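Local coordinates for protein tryptophanyl-tRNA synthetase (PDB 3HV0) that probably catalyses the ATP-dependent attachment of L-tryptophan to tRNA(Trp), releasing AMP and diphosphate, as a class I aminoacyl-tRNA synthetase, at residues Y134-E137 with N138-D141; G340-L343 with S344-K348. One frame throughout, in Å; residues are numbered along the deposited sequence.

Contact 1. Residues Y134-E137 with N138-D141; sequences YAYE and NMKD
Asn138 N donates to Tyr134 O at 2.9 Å and Met139 N to Ala135 O at 3.0 Å, successive i to i+4 bonds within helix 128-143, while Glu137 O takes weak bonds from both Lys140 N and Asp141 N. The helix belongs to the Rossmann-type catalytic domain of this class I synthetase and precedes edge strand 152-156, on whose Thr156 and Ile154 the side chains of Ala135 and Met139 rest. On that flank a Met-aromatic contact forms: Met139 SD stands over the centre of the Tyr136 ring, 4.2 Å from its centroid and only 7° off the ring normal. The bend at chi3 (34°) leaves Met139 CE farther from the ring than the sulfur. Ile374 of helix 371-378 packs against both residues, and Tyr136 OH is held by Glu159. Asn138 is buried, its side chain about 9 Å from a bound tryptophan. Its OD1 accepts from Arg81 NE and its ND2 donates to Ser85 O, two bonds that fix the amide's rotation. The main partner of Glu137 OE1 is Arg366 NH2; Arg366 also pairs with Asp141, bridging the two acids, and would be expected to offset their like charges. Along the helix Glu137 and Lys140 run side by side, pointing the same way, in a long salt bridge, and Lys140 CD touches Glu137 OE1 at 3.5 Å.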
ATOM      1  N   TYR A 134      -3.354  -2.883  19.812  1.00 25.31           N
ATOM      2  CA  TYR A 134      -2.488  -1.958  20.515  1.00 24.83           C
ATOM      3  C   TYR A 134      -2.769  -0.546  20.008  1.00 25.09           C
ATOM      4  O   TYR A 134      -2.650   0.425  20.756  1.00 24.69           O
ATOM      5  CB  TYR A 134      -1.025  -2.243  20.242  1.00 24.76           C
ATOM      6  CG  TYR A 134      -0.380  -3.433  20.900  1.00 25.45           C
ATOM      7  CD1 TYR A 134      -1.063  -4.259  21.792  1.00 26.35           C
ATOM      8  CD2 TYR A 134       0.953  -3.727  20.622  1.00 25.82           C
ATOM      9  CE1 TYR A 134      -0.431  -5.365  22.374  1.00 26.58           C
ATOM     10  CE2 TYR A 134       1.592  -4.824  21.185  1.00 26.47           C
ATOM     11  CZ  TYR A 134       0.904  -5.635  22.069  1.00 26.86           C
ATOM     12  OH  TYR A 134       1.557  -6.710  22.624  1.00 27.67           O
ATOM     13  N   ALA A 135      -3.082  -0.446  18.714  1.00 24.77           N
ATOM     14  CA  ALA A 135      -3.494   0.812  18.115  1.00 24.61           C
ATOM     15  C   ALA A 135      -4.725   1.382  18.802  1.00 24.69           C
ATOM     16  O   ALA A 135      -4.746   2.562  19.140  1.00 24.26           O
ATOM     17  CB  ALA A 135      -3.768   0.638  16.649  1.00 24.38           C
ATOM     18  N   TYR A 136      -5.740   0.553  19.017  1.00 25.14           N
ATOM     19  CA  TYR A 136      -6.996   1.066  19.575  1.00 25.92           C
ATOM     20  C   TYR A 136      -6.870   1.468  21.038  1.00 25.46           C
ATOM     21  O   TYR A 136      -7.465   2.459  21.455  1.00 25.30           O
ATOM     22  CB  TYR A 136      -8.193   0.141  19.301  1.00 26.11           C
ATOM     23  CG  TYR A 136      -8.909   0.617  18.055  1.00 28.96           C
ATOM     24  CD1 TYR A 136     -10.150   1.253  18.115  1.00 31.52           C
ATOM     25  CD2 TYR A 136      -8.292   0.513  16.812  1.00 32.23           C
ATOM     26  CE1 TYR A 136     -10.771   1.731  16.938  1.00 32.82           C
ATOM     27  CE2 TYR A 136      -8.900   0.971  15.645  1.00 33.01           C
ATOM     28  CZ  TYR A 136     -10.124   1.579  15.712  1.00 33.53           C
ATOM     29  OH  TYR A 136     -10.668   2.017  14.527  1.00 35.71           O
ATOM     30  N   GLU A 137      -6.076   0.732  21.802  1.00 25.12           N
ATOM     31  CA  GLU A 137      -5.827   1.121  23.184  1.00 25.15           C
ATOM     32  C   GLU A 137      -5.030   2.406  23.221  1.00 24.92           C
ATOM     33  O   GLU A 137      -5.342   3.323  23.988  1.00 24.73           O
ATOM     34  CB  GLU A 137      -5.090   0.022  23.939  1.00 25.28           C
ATOM     35  CG  GLU A 137      -5.894  -1.251  24.117  1.00 25.87           C
ATOM     36  CD  GLU A 137      -7.154  -1.036  24.917  1.00 26.72           C
ATOM     37  OE1 GLU A 137      -7.178  -0.128  25.760  1.00 26.83           O
ATOM     38  OE2 GLU A 137      -8.127  -1.784  24.699  1.00 28.30           O
ATOM     39  N   ASN A 138      -4.004   2.470  22.377  1.00 24.92           N
ATOM     40  CA  ASN A 138      -3.208   3.699  22.203  1.00 24.73           C
ATOM     41  C   ASN A 138      -4.053   4.942  21.898  1.00 25.05           C
ATOM     42  O   ASN A 138      -3.759   6.009  22.422  1.00 25.01           O
ATOM     43  CB  ASN A 138      -2.162   3.507  21.113  1.00 24.28           C
ATOM     44  CG  ASN A 138      -0.967   2.668  21.573  1.00 24.05           C
ATOM     45  OD1 ASN A 138       0.068   2.680  20.921  1.00 23.33           O
ATOM     46  ND2 ASN A 138      -1.101   1.937  22.694  1.00 22.57           N
ATOM     47  N   MET A 139      -5.098   4.801  21.073  1.00 25.40           N
ATOM     48  CA  MET A 139      -6.021   5.914  20.787  1.00 25.94           C
ATOM     49  C   MET A 139      -6.648   6.487  22.040  1.00 25.53           C
ATOM     50  O   MET A 139      -6.808   7.705  22.146  1.00 25.48           O
ATOM     51  CB  MET A 139      -7.178   5.491  19.877  1.00 26.58           C
ATOM     52  CG  MET A 139      -6.774   5.117  18.483  1.00 28.70           C
ATOM     53  SD  MET A 139      -8.144   5.053  17.316  1.00 33.47           S
ATOM     54  CE  MET A 139      -9.162   6.383  17.967  1.00 31.41           C
ATOM     55  N   LYS A 140      -7.023   5.608  22.964  1.00 25.19           N
ATOM     56  CA  LYS A 140      -7.591   6.024  24.239  1.00 25.53           C
ATOM     57  C   LYS A 140      -6.614   6.902  25.029  1.00 25.41           C
ATOM     58  O   LYS A 140      -7.000   7.940  25.596  1.00 25.48           O
ATOM     59  CB  LYS A 140      -7.992   4.805  25.091  1.00 25.67           C
ATOM     60  CG  LYS A 140      -9.088   3.942  24.496  1.00 26.41           C
ATOM     61  CD  LYS A 140      -9.303   2.663  25.299  1.00 27.59           C
ATOM     62  CE  LYS A 140     -10.681   2.071  24.995  1.00 29.20           C
ATOM     63  NZ  LYS A 140     -10.926   0.740  25.626  1.00 31.00           N
ATOM     64  N   ASP A 141      -5.359   6.476  25.089  1.00 25.15           N
ATOM     65  CA  ASP A 141      -4.329   7.285  25.727  1.00 25.37           C
ATOM     66  C   ASP A 141      -4.188   8.605  24.984  1.00 24.98           C
ATOM     67  O   ASP A 141      -3.946   9.638  25.586  1.00 24.22           O
ATOM     68  CB  ASP A 141      -2.965   6.593  25.676  1.00 25.91           C
ATOM     69  CG  ASP A 141      -2.919   5.283  26.427  1.00 26.55           C
ATOM     70  OD1 ASP A 141      -2.061   4.439  26.067  1.00 28.88           O
ATOM     71  OD2 ASP A 141      -3.703   5.095  27.374  1.00 27.54           O
TER

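Contact 2. Residues G340-L343 with S344-K348; sequences GEML and SGEIK
Two weak backbone hydrogen bonds join the loop to the helix, both accepted by Leu343 O. Ile347 N reaches it at 3.4 Å along a nearly straight path, 171° at the hydrogen, whereas Glu346 N, though nearer at 3.1 Å, donates at a bent 130°. One carbonyl thus serves an i+4 and an i+3 donor, and the first full turn of helix 344-367 closes on it; inside that turn Lys348 N bonds to Ser344 O. This is a helix N-terminus with Leu343 in the N-cap position, reached from helix 327-339 through a short connection that opens with Gly340 at positive phi (97°). The van der Waals contacts come chiefly from Met342. With CG opposite the backbone N, its side chain extends to the first turn of the helix and crosses that of Glu346 at about a right angle. Met342 CG lies 3.6 Å from Glu346 OE1 and 3.9 Å from Glu346 CB, so methylene and carboxylate oxygen touch. Farther along, an apolar contact brings Met342 SD within 4.4 Å of Ile347 CB. Ile333 of helix 327-339 also touches Met342, and the buried Ile347 touches Tyr337 of the same helix and also Trp317 and Leu320 of helix 315-323. Among polar side chains, Ser344 turns its hydroxyl to a partner beyond the turn, with Ser344 OG hydrogen-bonded to Ser295 OG.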
ATOM      1  N   GLY A 340      24.823  20.211  46.282  1.00 25.93           N
ATOM      2  CA  GLY A 340      24.946  19.118  47.247  1.00 25.86           C
ATOM      3  C   GLY A 340      24.064  19.221  48.479  1.00 25.85           C
ATOM      4  O   GLY A 340      24.221  18.430  49.407  1.00 25.79           O
ATOM      5  N   GLU A 341      23.139  20.180  48.503  1.00 25.95           N
ATOM      6  CA  GLU A 341      22.149  20.263  49.588  1.00 26.18           C
ATOM      7  C   GLU A 341      20.823  19.612  49.174  1.00 26.34           C
ATOM      8  O   GLU A 341      19.735  20.013  49.599  1.00 26.47           O
ATOM      9  CB  GLU A 341      21.948  21.710  50.076  1.00 26.28           C
ATOM     10  CG  GLU A 341      21.396  22.688  49.047  1.00 26.55           C
ATOM     11  CD  GLU A 341      21.002  24.020  49.647  1.00 26.92           C
ATOM     12  OE1 GLU A 341      20.418  24.030  50.747  1.00 27.49           O
ATOM     13  OE2 GLU A 341      21.262  25.059  49.010  1.00 27.34           O
ATOM     14  N   MET A 342      20.929  18.609  48.317  1.00 26.49           N
ATOM     15  CA  MET A 342      19.823  17.719  48.008  1.00 26.52           C
ATOM     16  C   MET A 342      20.451  16.430  47.509  1.00 26.25           C
ATOM     17  O   MET A 342      21.303  16.455  46.627  1.00 26.21           O
ATOM     18  CB  MET A 342      18.917  18.332  46.943  1.00 26.79           C
ATOM     19  CG  MET A 342      17.747  17.458  46.530  1.00 27.29           C
ATOM     20  SD  MET A 342      16.633  18.305  45.396  1.00 29.85           S
ATOM     21  CE  MET A 342      16.014  19.643  46.433  1.00 28.21           C
ATOM     22  N   LEU A 343      20.065  15.311  48.101  1.00 26.09           N
ATOM     23  CA  LEU A 343      20.581  14.023  47.662  1.00 26.05           C
ATOM     24  C   LEU A 343      19.819  13.525  46.429  1.00 26.00           C
ATOM     25  O   LEU A 343      18.712  13.987  46.124  1.00 25.79           O
ATOM     26  CB  LEU A 343      20.517  12.990  48.796  1.00 26.08           C
ATOM     27  CG  LEU A 343      21.418  13.298  50.002  1.00 26.23           C
ATOM     28  CD1 LEU A 343      20.680  14.121  51.057  1.00 26.13           C
ATOM     29  CD2 LEU A 343      21.973  12.020  50.616  1.00 26.55           C
ATOM     30  N   SER A 344      20.441  12.590  45.716  1.00 25.98           N
ATOM     31  CA  SER A 344      19.796  11.863  44.628  1.00 25.95           C
ATOM     32  C   SER A 344      18.455  11.276  45.064  1.00 25.79           C
ATOM     33  O   SER A 344      17.498  11.243  44.286  1.00 26.10           O
ATOM     34  CB  SER A 344      20.713  10.740  44.143  1.00 26.04           C
ATOM     35  OG  SER A 344      19.998   9.743  43.439  1.00 26.79           O
ATOM     36  N   GLY A 345      18.392  10.810  46.305  1.00 25.60           N
ATOM     37  CA  GLY A 345      17.169  10.266  46.870  1.00 25.54           C
ATOM     38  C   GLY A 345      15.978  11.198  46.816  1.00 25.53           C
ATOM     39  O   GLY A 345      14.893  10.768  46.446  1.00 25.93           O
ATOM     40  N   GLU A 346      16.167  12.469  47.167  1.00 25.52           N
ATOM     41  CA  GLU A 346      15.047  13.425  47.203  1.00 25.77           C
ATOM     42  C   GLU A 346      14.592  13.838  45.794  1.00 25.71           C
ATOM     43  O   GLU A 346      13.391  13.923  45.518  1.00 25.67           O
ATOM     44  CB  GLU A 346      15.386  14.673  48.031  1.00 25.88           C
ATOM     45  CG  GLU A 346      14.141  15.349  48.624  1.00 26.58           C
ATOM     46  CD  GLU A 346      14.355  16.796  49.044  1.00 27.65           C
ATOM     47  OE1 GLU A 346      15.512  17.201  49.293  1.00 28.93           O
ATOM     48  OE2 GLU A 346      13.349  17.533  49.136  1.00 27.86           O
ATOM     49  N   ILE A 347      15.547  14.088  44.901  1.00 25.58           N
ATOM     50  CA  ILE A 347      15.209  14.489  43.535  1.00 25.46           C
ATOM     51  C   ILE A 347      14.405  13.399  42.842  1.00 25.35           C
ATOM     52  O   ILE A 347      13.548  13.700  42.008  1.00 25.31           O
ATOM     53  CB  ILE A 347      16.458  14.851  42.670  1.00 25.47           C
ATOM     54  CG1 ILE A 347      16.030  15.521  41.356  1.00 25.48           C
ATOM     55  CG2 ILE A 347      17.286  13.621  42.357  1.00 25.25           C
ATOM     56  CD1 ILE A 347      17.174  16.152  40.572  1.00 25.22           C
ATOM     57  N   LYS A 348      14.681  12.142  43.181  1.00 25.14           N
ATOM     58  CA  LYS A 348      13.965  11.023  42.574  1.00 25.03           C
ATOM     59  C   LYS A 348      12.552  10.899  43.122  1.00 24.91           C
ATOM     60  O   LYS A 348      11.655  10.421  42.422  1.00 24.65           O
ATOM     61  CB  LYS A 348      14.722   9.720  42.783  1.00 25.06           C
ATOM     62  CG  LYS A 348      16.051   9.690  42.068  1.00 25.29           C
ATOM     63  CD  LYS A 348      16.839   8.451  42.419  1.00 26.00           C
ATOM     64  CE  LYS A 348      16.546   7.315  41.457  1.00 26.16           C
ATOM     65  NZ  LYS A 348      17.246   7.513  40.148  1.00 26.89           N
TER

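This construct is the C-terminal, synthetase part of a longer protein. From its N terminus the chain first reaches contact 1, within helix 128-143 of the Rossmann-type catalytic domain, and only much later contact 2, at the turn between helices 327-339 and 344-367. Both are local, each within one continuous stretch of chain, so they stand in series and neither nest nor cross; contact 2 alone closes a loop, the short bend between two helices. The centres of contact 1 and contact 2 are about 36 Å apart. Helix 344-367 nevertheless relates them: it starts at contact 2, and its far end, where Arg366 also lies, brings His362 NE2 to Asp141 O, on the helix that passes near the bound tryptophan.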